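Local coordinates for protein putative diguanylate cyclase (GGDEF) with PAS/PAC domain (Rhodopseudomonas palustris, PDB 3LIF) that probably makes cyclic di-GMP from GTP with its GGDEF domain, this chain being the extracellular PDC-fold sensor portion of the membrane protein, at residues A[6-9]-A[10-14]; A[38-41]-A[42-45]; A[57-60]-A[61-65]; A[195-198]-A[199-203]. All coordinates share one frame; numbering follows the deposited sequence.

Contact 1. Residues A[6-9]-A[10-14]; sequences HKIA and LAQSE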
ATOM      1  N   HIS A   6     -17.676  29.686  14.938  1.00 64.27           N
ATOM      2  CA  HIS A   6     -17.038  29.050  13.800  1.00 63.75           C
ATOM      3  C   HIS A   6     -15.611  28.609  14.196  1.00 62.58           C
ATOM      4  O   HIS A   6     -15.033  27.727  13.560  1.00 62.69           O
ATOM      5  CB  HIS A   6     -17.113  29.900  12.495  1.00 64.11           C
ATOM      6  CG  HIS A   6     -18.488  29.929  11.832  1.00 68.93           C
ATOM      7  ND1 HIS A   6     -19.304  28.817  11.709  1.00 71.23           N
ATOM      8  CD2 HIS A   6     -19.185  30.949  11.248  1.00 72.68           C
ATOM      9  CE1 HIS A   6     -20.431  29.147  11.092  1.00 70.36           C
ATOM     10  NE2 HIS A   6     -20.383  30.433  10.796  1.00 70.36           N
ATOM     11  N   LYS A   7     -15.072  29.170  15.286  1.00 61.05           N
ATOM     12  CA  LYS A   7     -13.695  28.870  15.711  1.00 58.86           C
ATOM     13  C   LYS A   7     -13.656  27.640  16.552  1.00 57.50           C
ATOM     14  O   LYS A   7     -12.802  26.779  16.355  1.00 57.89           O
ATOM     15  CB  LYS A   7     -13.094  30.010  16.519  1.00 59.20           C
ATOM     16  CG  LYS A   7     -12.853  31.261  15.699  1.00 60.55           C
ATOM     17  CD  LYS A   7     -11.429  31.359  15.184  1.00 61.33           C
ATOM     18  CE  LYS A   7     -11.385  31.943  13.750  1.00 60.89           C
ATOM     19  NZ  LYS A   7     -10.418  33.115  13.613  1.00 60.52           N
ATOM     20  N   ILE A   8     -14.555  27.563  17.519  1.00 55.45           N
ATOM     21  CA  ILE A   8     -14.649  26.371  18.344  1.00 53.28           C
ATOM     22  C   ILE A   8     -14.903  25.142  17.471  1.00 51.32           C
ATOM     23  O   ILE A   8     -14.398  24.050  17.731  1.00 50.95           O
ATOM     24  CB  ILE A   8     -15.794  26.487  19.357  1.00 53.65           C
ATOM     25  CG1 ILE A   8     -15.536  27.638  20.367  1.00 55.48           C
ATOM     26  CG2 ILE A   8     -16.046  25.144  20.049  1.00 52.50           C
ATOM     27  CD1 ILE A   8     -16.551  28.893  20.256  1.00 55.28           C
ATOM     28  N   ALA A   9     -15.695  25.324  16.431  1.00 48.61           N
ATOM     29  CA  ALA A   9     -16.148  24.181  15.690  1.00 46.91           C
ATOM     30  C   ALA A   9     -15.017  23.752  14.774  1.00 45.95           C
ATOM     31  O   ALA A   9     -14.892  22.567  14.431  1.00 45.76           O
ATOM     32  CB  ALA A   9     -17.387  24.518  14.879  1.00 46.03           C
ATOM     33  N   LEU A  10     -14.211  24.718  14.348  1.00 43.98           N
ATOM     34  CA  LEU A  10     -13.093  24.396  13.496  1.00 42.16           C
ATOM     35  C   LEU A  10     -12.044  23.668  14.344  1.00 41.15           C
ATOM     36  O   LEU A  10     -11.446  22.700  13.917  1.00 41.01           O
ATOM     37  CB  LEU A  10     -12.580  25.627  12.752  1.00 41.19           C
ATOM     38  CG  LEU A  10     -13.382  25.900  11.457  1.00 43.04           C
ATOM     39  CD1 LEU A  10     -13.001  27.209  10.687  1.00 43.40           C
ATOM     40  CD2 LEU A  10     -13.332  24.739  10.455  1.00 42.60           C
ATOM     41  N   ALA A  11     -11.905  24.052  15.592  1.00 40.42           N
ATOM     42  CA  ALA A  11     -10.917  23.405  16.435  1.00 39.78           C
ATOM     43  C   ALA A  11     -11.242  21.964  16.718  1.00 39.92           C
ATOM     44  O   ALA A  11     -10.331  21.151  16.854  1.00 41.06           O
ATOM     45  CB  ALA A  11     -10.732  24.152  17.723  1.00 39.06           C
ATOM     46  N   GLN A  12     -12.515  21.628  16.836  1.00 39.95           N
ATOM     47  CA  GLN A  12     -12.868  20.263  17.132  1.00 40.90           C
ATOM     48  C   GLN A  12     -12.807  19.491  15.853  1.00 39.55           C
ATOM     49  O   GLN A  12     -12.605  18.273  15.825  1.00 39.91           O
ATOM     50  CB  GLN A  12     -14.298  20.152  17.655  1.00 42.02           C
ATOM     51  CG  GLN A  12     -14.692  21.257  18.607  1.00 49.46           C
ATOM     52  CD  GLN A  12     -16.048  20.989  19.284  1.00 57.48           C
ATOM     53  OE1 GLN A  12     -17.120  20.898  18.616  1.00 60.90           O
ATOM     54  NE2 GLN A  12     -16.008  20.862  20.614  1.00 57.29           N
ATOM     55  N   SER A  13     -13.035  20.178  14.763  1.00 37.84           N
ATOM     56  CA  SER A  13     -12.959  19.460  13.546  1.00 37.09           C
ATOM     57  C   SER A  13     -11.462  19.069  13.305  1.00 36.95           C
ATOM     58  O   SER A  13     -11.161  17.899  13.035  1.00 35.69           O
ATOM     59  CB  SER A  13     -13.546  20.277  12.426  1.00 36.13           C
ATOM     60  OG  SER A  13     -12.987  19.778  11.243  1.00 38.84           O
ATOM     61  N   GLU A  14     -10.544  20.037  13.459  1.00 35.92           N
ATOM     62  CA  GLU A  14      -9.127  19.754  13.371  1.00 36.04           C
ATOM     63  C   GLU A  14      -8.814  18.614  14.329  1.00 36.73           C
ATOM     64  O   GLU A  14      -8.150  17.648  13.977  1.00 37.92           O
ATOM     65  CB  GLU A  14      -8.269  20.984  13.681  1.00 35.29           C
ATOM     66  CG  GLU A  14      -6.779  20.719  13.641  1.00 36.10           C
ATOM     67  CD  GLU A  14      -5.904  21.943  13.963  1.00 39.39           C
ATOM     68  OE1 GLU A  14      -6.278  23.085  13.598  1.00 40.30           O
ATOM     69  OE2 GLU A  14      -4.816  21.754  14.568  1.00 38.54           O
TER
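Leu10 lies over the carbonyl of His6, one turn back along the same helix. Its CB starts 3.3 Å from His6 O, and CG stays beside that oxygen at 3.2 Å. From there the CD1 branch runs on past the same atom, CD1 to His6 O being 3.6 Å. The first torsion explains this path: CG sits beside Leu10's own backbone N and opposite its carbonyl carbon (chi1 -84°), which turns the branched end back toward the preceding turn. The same oxygen accepts the backbone hydrogen bond from Leu10 N, so the leucine's aliphatic atoms gather beside that bond.

These residues open helix 5-47, the long N-terminal helix that runs along both sheet-bearing domains of this double PDC (dCache-type) sensor. Four consecutive i to i+4 bonds hold the turn, among them Ala11 N to Lys7 O at 3.0 Å and Ser13 N to Ala9 O at 3.0 Å. Ala9 and Ala11 suit their places, because a lone methyl keeps the helix compact and asks for no partner.

On another flank Gln12 reaches outward as an extended chain (chi2 -171°), and its amide carbon CD comes alongside the Ile8 branch, 4.2 Å from Ile8 CG2. A long polar residue fits this exposed flank, its amide carbon passing near an isoleucine methyl. Ser13 CB lies 3.3 Å from Ala9 O; what suits a serine here is its hydroxyl, whose OG makes a weak hydrogen bond to Arg238 NH1 of strand 232-239.

Contact 2. Residues A[38-41]-A[42-45]; sequences VLDD and IVSF
Ile42 meets Val38 and Leu39 through apolar contacts made by one methyl. Its CD1 lies 4.3 Å from Val38 CG1 and 4.4 Å from Leu39 CD2, reaching back a full turn toward the pair. CG1 stands beside the backbone N (chi1 -63°) and CD1 continues outward in an extended chain (chi2 164°), which brings the methyl up to both residues of the preceding turn. Branched aliphatic residues suit these places: Leu39 and Ile42 are buried, and both are shaped to fill space against a sheet without leaving a polar atom inside.

The backbone supplies the second kind of interaction. Val43 N donates to Leu39 O at 2.8 Å, and Phe45 N donates to Asp41 O at 2.9 Å.

A third, mixed kind joins Asp40 and Val43. The carboxylate oxygen OD1 comes to 3.8 Å from Val43 CB, the two side chains passing at a slant, while OD2 has a long, weak ion pair with Arg132. An acid fits this partly exposed flank, where its charge is probably eased by the distant Arg132.

Beyond the segment, Phe45 brings its ring against that of Phe56 with planes nearly parallel. Leu39 and Ile42 rest on Val145, and Ile42 also on Val73 and Ile75: the amphipathic packing of the long helix against the antiparallel five-stranded sheet of a PDC domain.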
ATOM      1  N   VAL A  38       2.541 -12.870   6.917  1.00 36.17           N
ATOM      2  CA  VAL A  38       2.290 -13.993   6.030  1.00 36.78           C
ATOM      3  C   VAL A  38       3.479 -14.296   5.086  1.00 37.78           C
ATOM      4  O   VAL A  38       3.835 -15.470   4.863  1.00 37.03           O
ATOM      5  CB  VAL A  38       1.058 -13.779   5.223  1.00 36.55           C
ATOM      6  CG1 VAL A  38       1.071 -14.699   4.043  1.00 36.11           C
ATOM      7  CG2 VAL A  38      -0.138 -14.047   6.083  1.00 36.89           C
ATOM      8  N   LEU A  39       4.100 -13.251   4.529  1.00 38.22           N
ATOM      9  CA  LEU A  39       5.145 -13.514   3.563  1.00 38.66           C
ATOM     10  C   LEU A  39       6.195 -14.241   4.352  1.00 39.83           C
ATOM     11  O   LEU A  39       6.766 -15.246   3.907  1.00 40.27           O
ATOM     12  CB  LEU A  39       5.696 -12.262   2.872  1.00 38.02           C
ATOM     13  CG  LEU A  39       4.736 -11.603   1.856  1.00 35.89           C
ATOM     14  CD1 LEU A  39       5.448 -11.194   0.619  1.00 35.58           C
ATOM     15  CD2 LEU A  39       3.637 -12.464   1.497  1.00 31.74           C
ATOM     16  N   ASP A  40       6.396 -13.778   5.570  1.00 40.89           N
ATOM     17  CA  ASP A  40       7.346 -14.440   6.458  1.00 41.38           C
ATOM     18  C   ASP A  40       7.071 -15.956   6.705  1.00 41.40           C
ATOM     19  O   ASP A  40       7.953 -16.800   6.603  1.00 40.42           O
ATOM     20  CB  ASP A  40       7.547 -13.626   7.716  1.00 40.93           C
ATOM     21  CG  ASP A  40       8.944 -13.606   8.088  1.00 43.86           C
ATOM     22  OD1 ASP A  40       9.576 -14.575   7.600  1.00 47.32           O
ATOM     23  OD2 ASP A  40       9.430 -12.672   8.784  1.00 42.75           O
ATOM     24  N   ASP A  41       5.825 -16.330   6.949  1.00 42.20           N
ATOM     25  CA  ASP A  41       5.548 -17.767   7.009  1.00 42.50           C
ATOM     26  C   ASP A  41       6.174 -18.349   5.734  1.00 43.46           C
ATOM     27  O   ASP A  41       6.751 -19.433   5.755  1.00 45.04           O
ATOM     28  CB  ASP A  41       4.039 -18.105   7.051  0.50 41.78           C
ATOM     29  CG  ASP A  41       3.429 -17.975   8.449  0.50 40.74           C
ATOM     30  OD1 ASP A  41       4.201 -17.738   9.411  0.50 37.35           O
ATOM     31  OD2 ASP A  41       2.179 -18.104   8.569  0.50 38.64           O
ATOM     32  N   ILE A  42       6.076 -17.641   4.610  1.00 42.78           N
ATOM     33  CA  ILE A  42       6.502 -18.267   3.378  1.00 41.27           C
ATOM     34  C   ILE A  42       8.028 -18.269   3.279  1.00 41.31           C
ATOM     35  O   ILE A  42       8.600 -19.262   2.881  1.00 40.80           O
ATOM     36  CB  ILE A  42       5.856 -17.622   2.163  1.00 41.57           C
ATOM     37  CG1 ILE A  42       4.340 -17.810   2.226  1.00 40.04           C
ATOM     38  CG2 ILE A  42       6.466 -18.169   0.855  1.00 38.12           C
ATOM     39  CD1 ILE A  42       3.618 -16.890   1.296  1.00 36.86           C
ATOM     40  N   VAL A  43       8.694 -17.196   3.670  1.00 40.57           N
ATOM     41  CA  VAL A  43      10.108 -17.275   3.639  1.00 41.12           C
ATOM     42  C   VAL A  43      10.493 -18.579   4.283  1.00 43.17           C
ATOM     43  O   VAL A  43      11.343 -19.300   3.760  1.00 44.59           O
ATOM     44  CB  VAL A  43      10.811 -16.111   4.320  1.00 40.40           C
ATOM     45  CG1 VAL A  43      12.238 -16.465   4.697  1.00 37.79           C
ATOM     46  CG2 VAL A  43      10.840 -14.961   3.387  1.00 41.03           C
ATOM     47  N   SER A  44       9.832 -18.923   5.387  1.00 45.16           N
ATOM     48  CA  SER A  44      10.239 -20.103   6.196  1.00 45.23           C
ATOM     49  C   SER A  44       9.888 -21.404   5.538  1.00 45.60           C
ATOM     50  O   SER A  44      10.728 -22.267   5.396  1.00 45.46           O
ATOM     51  CB  SER A  44       9.711 -20.047   7.627  1.00 44.63           C
ATOM     52  OG  SER A  44      10.494 -19.103   8.348  1.00 43.60           O
ATOM     53  N   PHE A  45       8.654 -21.569   5.132  1.00 46.42           N
ATOM     54  CA  PHE A  45       8.371 -22.766   4.387  1.00 48.87           C
ATOM     55  C   PHE A  45       9.499 -23.011   3.320  1.00 50.19           C
ATOM     56  O   PHE A  45      10.383 -23.855   3.546  1.00 51.07           O
ATOM     57  CB  PHE A  45       7.035 -22.643   3.750  1.00 48.67           C
ATOM     58  CG  PHE A  45       6.511 -23.901   3.267  1.00 51.72           C
ATOM     59  CD1 PHE A  45       6.026 -24.833   4.153  1.00 56.28           C
ATOM     60  CD2 PHE A  45       6.480 -24.168   1.910  1.00 56.71           C
ATOM     61  CE1 PHE A  45       5.481 -26.050   3.691  1.00 58.70           C
ATOM     62  CE2 PHE A  45       5.948 -25.379   1.413  1.00 59.29           C
ATOM     63  CZ  PHE A  45       5.444 -26.330   2.311  1.00 59.08           C
TER

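Contact 3. Residues A[57-60]-A[61-65]; sequences NERL and RALAD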
ATOM      1  N   ASN A  57       0.653 -24.752  -4.821  1.00 48.80           N
ATOM      2  CA  ASN A  57      -0.169 -23.784  -5.495  1.00 48.10           C
ATOM      3  C   ASN A  57      -1.543 -23.629  -4.851  1.00 49.25           C
ATOM      4  O   ASN A  57      -2.051 -22.511  -4.721  1.00 50.84           O
ATOM      5  CB  ASN A  57      -0.273 -24.095  -6.968  1.00 46.89           C
ATOM      6  CG  ASN A  57       1.054 -23.958  -7.673  1.00 44.35           C
ATOM      7  OD1 ASN A  57       1.914 -23.169  -7.268  1.00 42.32           O
ATOM      8  ND2 ASN A  57       1.233 -24.715  -8.733  1.00 41.83           N
ATOM      9  N   GLU A  58      -2.158 -24.739  -4.442  1.00 49.73           N
ATOM     10  CA  GLU A  58      -3.427 -24.698  -3.694  1.00 49.10           C
ATOM     11  C   GLU A  58      -3.231 -24.022  -2.358  1.00 47.21           C
ATOM     12  O   GLU A  58      -4.048 -23.237  -1.959  1.00 46.11           O
ATOM     13  CB  GLU A  58      -3.961 -26.112  -3.453  1.00 50.12           C
ATOM     14  CG  GLU A  58      -4.598 -26.750  -4.683  1.00 55.95           C
ATOM     15  CD  GLU A  58      -5.613 -25.811  -5.363  1.00 63.72           C
ATOM     16  OE1 GLU A  58      -6.701 -25.554  -4.766  1.00 63.66           O
ATOM     17  OE2 GLU A  58      -5.300 -25.317  -6.493  1.00 67.20           O
ATOM     18  N   ARG A  59      -2.147 -24.352  -1.667  1.00 45.58           N
ATOM     19  CA  ARG A  59      -1.882 -23.746  -0.383  1.00 45.11           C
ATOM     20  C   ARG A  59      -1.879 -22.222  -0.591  1.00 45.58           C
ATOM     21  O   ARG A  59      -2.599 -21.496   0.146  1.00 46.40           O
ATOM     22  CB  ARG A  59      -0.566 -24.249   0.250  1.00 44.90           C
ATOM     23  CG  ARG A  59      -0.563 -24.502   1.793  0.50 43.48           C
ATOM     24  CD  ARG A  59       0.869 -24.390   2.492  0.50 42.16           C
ATOM     25  NE  ARG A  59       1.303 -22.988   2.772  0.50 38.48           N
ATOM     26  CZ  ARG A  59       1.449 -22.421   3.975  0.50 32.32           C
ATOM     27  NH1 ARG A  59       1.239 -23.090   5.087  0.50 27.66           N
ATOM     28  NH2 ARG A  59       1.825 -21.166   4.044  0.50 29.90           N
ATOM     29  N   LEU A  60      -1.119 -21.738  -1.593  1.00 44.40           N
ATOM     30  CA  LEU A  60      -1.070 -20.303  -1.923  1.00 42.91           C
ATOM     31  C   LEU A  60      -2.433 -19.743  -2.270  1.00 43.58           C
ATOM     32  O   LEU A  60      -2.775 -18.637  -1.890  1.00 43.15           O
ATOM     33  CB  LEU A  60      -0.124 -20.022  -3.080  1.00 41.63           C
ATOM     34  CG  LEU A  60       1.337 -20.266  -2.723  1.00 39.16           C
ATOM     35  CD1 LEU A  60       2.183 -19.769  -3.819  1.00 38.37           C
ATOM     36  CD2 LEU A  60       1.756 -19.598  -1.475  1.00 33.25           C
ATOM     37  N   ARG A  61      -3.222 -20.496  -3.002  1.00 44.43           N
ATOM     38  CA  ARG A  61      -4.519 -19.993  -3.342  1.00 46.66           C
ATOM     39  C   ARG A  61      -5.402 -19.908  -2.091  1.00 46.56           C
ATOM     40  O   ARG A  61      -6.336 -19.100  -2.013  1.00 47.18           O
ATOM     41  CB  ARG A  61      -5.147 -20.877  -4.406  1.00 47.43           C
ATOM     42  CG  ARG A  61      -6.617 -21.271  -4.150  1.00 54.00           C
ATOM     43  CD  ARG A  61      -7.265 -21.459  -5.503  1.00 64.47           C
ATOM     44  NE  ARG A  61      -6.640 -20.451  -6.369  1.00 72.03           N
ATOM     45  CZ  ARG A  61      -7.089 -20.055  -7.561  1.00 75.83           C
ATOM     46  NH1 ARG A  61      -8.197 -20.597  -8.078  1.00 78.15           N
ATOM     47  NH2 ARG A  61      -6.427 -19.105  -8.233  1.00 76.68           N
ATOM     48  N   ALA A  62      -5.106 -20.743  -1.107  1.00 46.24           N
ATOM     49  CA  ALA A  62      -5.929 -20.788   0.094  1.00 45.90           C
ATOM     50  C   ALA A  62      -5.585 -19.544   0.878  1.00 45.24           C
ATOM     51  O   ALA A  62      -6.450 -18.759   1.262  1.00 45.12           O
ATOM     52  CB  ALA A  62      -5.617 -22.052   0.930  1.00 45.35           C
ATOM     53  N   LEU A  63      -4.293 -19.426   1.115  1.00 44.48           N
ATOM     54  CA  LEU A  63      -3.659 -18.332   1.772  1.00 44.48           C
ATOM     55  C   LEU A  63      -4.112 -16.978   1.206  1.00 45.04           C
ATOM     56  O   LEU A  63      -4.510 -16.065   1.949  1.00 44.77           O
ATOM     57  CB  LEU A  63      -2.180 -18.531   1.531  1.00 44.46           C
ATOM     58  CG  LEU A  63      -1.273 -17.530   2.158  1.00 46.60           C
ATOM     59  CD1 LEU A  63      -2.057 -17.101   3.347  1.00 48.87           C
ATOM     60  CD2 LEU A  63       0.033 -18.221   2.545  1.00 49.02           C
ATOM     61  N   ALA A  64      -4.059 -16.826  -0.111  1.00 44.93           N
ATOM     62  CA  ALA A  64      -4.519 -15.588  -0.685  1.00 45.43           C
ATOM     63  C   ALA A  64      -5.985 -15.338  -0.348  1.00 45.97           C
ATOM     64  O   ALA A  64      -6.316 -14.283   0.161  1.00 45.62           O
ATOM     65  CB  ALA A  64      -4.307 -15.568  -2.182  1.00 45.75           C
ATOM     66  N   ASP A  65      -6.864 -16.289  -0.645  1.00 47.21           N
ATOM     67  CA  ASP A  65      -8.299 -16.076  -0.393  1.00 49.43           C
ATOM     68  C   ASP A  65      -8.633 -15.758   1.049  1.00 49.18           C
ATOM     69  O   ASP A  65      -9.736 -15.335   1.344  1.00 49.36           O
ATOM     70  CB  ASP A  65      -9.148 -17.230  -0.864  1.00 50.23           C
ATOM     71  CG  ASP A  65      -9.422 -17.148  -2.337  1.00 56.95           C
ATOM     72  OD1 ASP A  65     -10.476 -17.673  -2.767  1.00 65.06           O
ATOM     73  OD2 ASP A  65      -8.590 -16.544  -3.078  1.00 61.48           O
TER
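Glu58 and Arg61 run side by side and point the same way, with the carboxylate and guanidinium planes turned 59° apart. Their charged ends do not pair: the closest approach is of Glu58 OE1 to the aliphatic Arg61 CD at 4.2 Å, and OE2 remains 5.0 Å from Arg61 NE. Opposite charges at this spacing would probably still attract one another, though weakly. The bend of Glu58 at its second torsion (chi2 -49°) brings its carboxylate round toward the arginine. Arg61 spends its polar end elsewhere, with NH2 hydrogen-bonded to Ser86 O, so a long flexible residue is well chosen to reach from the helix to a neighbouring loop.

Arg59 and Leu63 approach differently, their side chains crossing at a slant. Arg59 bends at chi3 (80°) and brings NH2 to 3.8 Å from Leu63 CD2, an oblique contact of a charged group with a methyl. Leu63 in turn starts close to the backbone, CB being 3.3 Å from Arg59 O.

Beneath these side chains run i to i+4 bonds, with a weak additional one from Ala62 N to Arg59 O. Leu63 N to Arg59 O is 2.8 Å and Ala64 N to Leu60 O is also 2.8 Å. Ala64 fits its place, where a buried methyl sits under the loop at Ser86.

Helix 55-66 touches two parts of the fold. Leu60 and Asn57 meet Tyr84 of strand 82-85, where Asn57 OD1 also accepts from Ala85 N, while Leu63 turns to Val38 and Ile42 of the long helix 5-47.

Contact 4. Residues A[195-198]-A[199-203]; sequences VLFQ and KALPR
The Phe197 ring meets one methyl of Leu201: CD1 of the leucine is 3.4 Å from Phe197 CD1 and 3.5 Å from Phe197 CE1, the two side chains lying side by side and pointing the same way. The other flat group, the guanidinium of Arg203, has Lys199 O 4.1 Å above one face, displaced toward its rim, and its NH1 is hydrogen-bonded to a citrate that probably came from the crystallisation liquor.

Leu201 also leans on Leu196, whose CD2 is 3.7 Å from Leu201 CD1. CG of Leu201 stands beside its backbone N (chi1 -77°), which directs the branched end back between Leu196 and Phe197. An alanine at this place is likely to leave the Phe197 ring and the Leu196 methyl without their shared partner and open a gap beside strand 219-226.

The backbone here departs from regular helix. A wider pi-type turn sets bonds five residues apart, Leu201 N to Leu196 O at 2.8 Å and Ala200 N to Val195 O at 3.2 Å; Val195 O takes Lys199 N as well. Pro202 then has no N-H to give, and its CD lies 3.3 Å from Phe197 O instead, so the helix kinks there.

Leucine and alanine suit the inner side, since Leu196, Ala200 and Leu201 all touch Tyr224. Exposed Lys199 and Arg203 suit the outer one. The chemistry implies a short amphipathic helix, probably held to the second sheet largely by apolar contacts, with its charged residues at exposed positions.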
ATOM      1  N   VAL A 195       1.954  20.033  -2.132  1.00 21.91           N
ATOM      2  CA  VAL A 195       2.515  20.731  -1.040  1.00 23.21           C
ATOM      3  C   VAL A 195       2.872  19.728   0.044  1.00 24.84           C
ATOM      4  O   VAL A 195       3.924  19.875   0.735  1.00 26.18           O
ATOM      5  CB  VAL A 195       1.461  21.771  -0.506  1.00 23.65           C
ATOM      6  CG1 VAL A 195       1.768  22.209   0.882  1.00 20.94           C
ATOM      7  CG2 VAL A 195       1.422  22.982  -1.446  1.00 24.67           C
ATOM      8  N   LEU A 196       1.980  18.753   0.246  1.00 25.13           N
ATOM      9  CA  LEU A 196       2.235  17.661   1.180  1.00 25.49           C
ATOM     10  C   LEU A 196       3.687  17.152   1.096  1.00 25.88           C
ATOM     11  O   LEU A 196       4.335  16.901   2.132  1.00 25.76           O
ATOM     12  CB  LEU A 196       1.333  16.504   0.794  1.00 25.07           C
ATOM     13  CG  LEU A 196       0.787  15.619   1.895  1.00 25.26           C
ATOM     14  CD1 LEU A 196       0.535  14.232   1.296  1.00 23.84           C
ATOM     15  CD2 LEU A 196       1.623  15.615   3.228  1.00 21.73           C
ATOM     16  N   PHE A 197       4.188  16.992  -0.140  1.00 25.40           N
ATOM     17  CA  PHE A 197       5.524  16.471  -0.299  1.00 26.39           C
ATOM     18  C   PHE A 197       6.591  17.550  -0.441  1.00 27.71           C
ATOM     19  O   PHE A 197       7.731  17.341   0.015  1.00 29.12           O
ATOM     20  CB  PHE A 197       5.608  15.410  -1.419  1.00 24.94           C
ATOM     21  CG  PHE A 197       4.707  14.221  -1.185  1.00 21.54           C
ATOM     22  CD1 PHE A 197       5.127  13.154  -0.397  1.00 17.99           C
ATOM     23  CD2 PHE A 197       3.419  14.183  -1.718  1.00 17.05           C
ATOM     24  CE1 PHE A 197       4.303  12.064  -0.164  1.00 15.32           C
ATOM     25  CE2 PHE A 197       2.580  13.087  -1.498  1.00 11.58           C
ATOM     26  CZ  PHE A 197       3.002  12.050  -0.695  1.00 14.44           C
ATOM     27  N   GLN A 198       6.253  18.688  -1.051  1.00 28.24           N
ATOM     28  CA  GLN A 198       7.220  19.765  -1.205  1.00 28.71           C
ATOM     29  C   GLN A 198       7.573  20.468   0.128  1.00 30.21           C
ATOM     30  O   GLN A 198       8.745  20.767   0.368  1.00 30.80           O
ATOM     31  CB  GLN A 198       6.752  20.756  -2.229  1.00 28.44           C
ATOM     32  CG  GLN A 198       6.667  20.174  -3.673  1.00 30.34           C
ATOM     33  CD  GLN A 198       8.015  19.681  -4.187  1.00 34.01           C
ATOM     34  OE1 GLN A 198       8.134  18.566  -4.617  1.00 32.70           O
ATOM     35  NE2 GLN A 198       9.031  20.540  -4.167  1.00 38.98           N
ATOM     36  N   LYS A 199       6.611  20.685   1.040  1.00 30.59           N
ATOM     37  CA  LYS A 199       6.933  21.461   2.263  1.00 29.50           C
ATOM     38  C   LYS A 199       6.460  20.780   3.570  1.00 29.16           C
ATOM     39  O   LYS A 199       7.221  20.660   4.539  1.00 29.68           O
ATOM     40  CB  LYS A 199       6.379  22.883   2.110  1.00 30.39           C
ATOM     41  CG  LYS A 199       6.812  23.633   0.799  1.00 29.91           C
ATOM     42  CD  LYS A 199       7.546  24.844   1.256  1.00 39.83           C
ATOM     43  CE  LYS A 199       8.846  25.199   0.508  1.00 43.88           C
ATOM     44  NZ  LYS A 199       8.555  25.882  -0.758  1.00 44.44           N
ATOM     45  N   ALA A 200       5.237  20.283   3.611  1.00 27.52           N
ATOM     46  CA  ALA A 200       4.774  19.700   4.851  1.00 27.34           C
ATOM     47  C   ALA A 200       5.554  18.447   5.335  1.00 28.26           C
ATOM     48  O   ALA A 200       5.985  18.387   6.493  1.00 28.01           O
ATOM     49  CB  ALA A 200       3.290  19.397   4.784  1.00 27.40           C
ATOM     50  N   LEU A 201       5.714  17.418   4.505  1.00 27.71           N
ATOM     51  CA  LEU A 201       6.422  16.266   5.058  1.00 27.46           C
ATOM     52  C   LEU A 201       7.897  16.604   5.410  1.00 27.91           C
ATOM     53  O   LEU A 201       8.439  16.118   6.422  1.00 27.67           O
ATOM     54  CB  LEU A 201       6.291  15.015   4.189  1.00 26.26           C
ATOM     55  CG  LEU A 201       4.978  14.268   4.268  1.00 23.88           C
ATOM     56  CD1 LEU A 201       4.662  13.549   2.946  1.00 18.71           C
ATOM     57  CD2 LEU A 201       5.016  13.305   5.470  1.00 23.24           C
ATOM     58  N   PRO A 202       8.550  17.444   4.591  1.00 27.59           N
ATOM     59  CA  PRO A 202       9.946  17.737   4.990  1.00 27.82           C
ATOM     60  C   PRO A 202       9.967  18.429   6.318  1.00 29.32           C
ATOM     61  O   PRO A 202      10.935  18.299   7.024  1.00 30.20           O
ATOM     62  CB  PRO A 202      10.474  18.663   3.909  1.00 25.51           C
ATOM     63  CG  PRO A 202       9.609  18.406   2.723  1.00 27.68           C
ATOM     64  CD  PRO A 202       8.232  17.891   3.232  1.00 27.60           C
ATOM     65  N   ARG A 203       8.900  19.157   6.664  1.00 31.22           N
ATOM     66  CA  ARG A 203       8.849  19.925   7.915  1.00 31.80           C
ATOM     67  C   ARG A 203       8.357  19.005   9.009  1.00 32.29           C
ATOM     68  O   ARG A 203       8.707  19.188  10.137  1.00 32.85           O
ATOM     69  CB  ARG A 203       7.900  21.112   7.786  1.00 31.55           C
ATOM     70  CG  ARG A 203       7.896  22.057   8.994  1.00 34.20           C
ATOM     71  CD  ARG A 203       6.544  22.782   9.229  1.00 38.09           C
ATOM     72  NE  ARG A 203       5.955  23.240   7.951  1.00 46.59           N
ATOM     73  CZ  ARG A 203       4.779  22.846   7.417  1.00 46.81           C
ATOM     74  NH1 ARG A 203       3.981  21.965   8.036  1.00 45.12           N
ATOM     75  NH2 ARG A 203       4.405  23.335   6.231  1.00 46.39           N
TER

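How the contacts relate
Contacts 1 and 2 mark the two ends of helix 5-47, their centres about 47 Å apart on opposite sides of the chain's centre. Contacts 2 and 3 touch, centres about 13 Å apart: Leu63 CD2 is 4.0 Å from Val38 CG1 and likewise from Ile42 CD1, joining consecutive helices beside the first five-stranded sheet. Contact 4 belongs to the other sheet, which repeats the same strand order; its centre is about 24 Å from that of contact 1, about 36 Å from that of contact 2 and about 41 Å from that of contact 3. The citrate bound by Arg203 lies at contact 4, far from contacts 2 and 3.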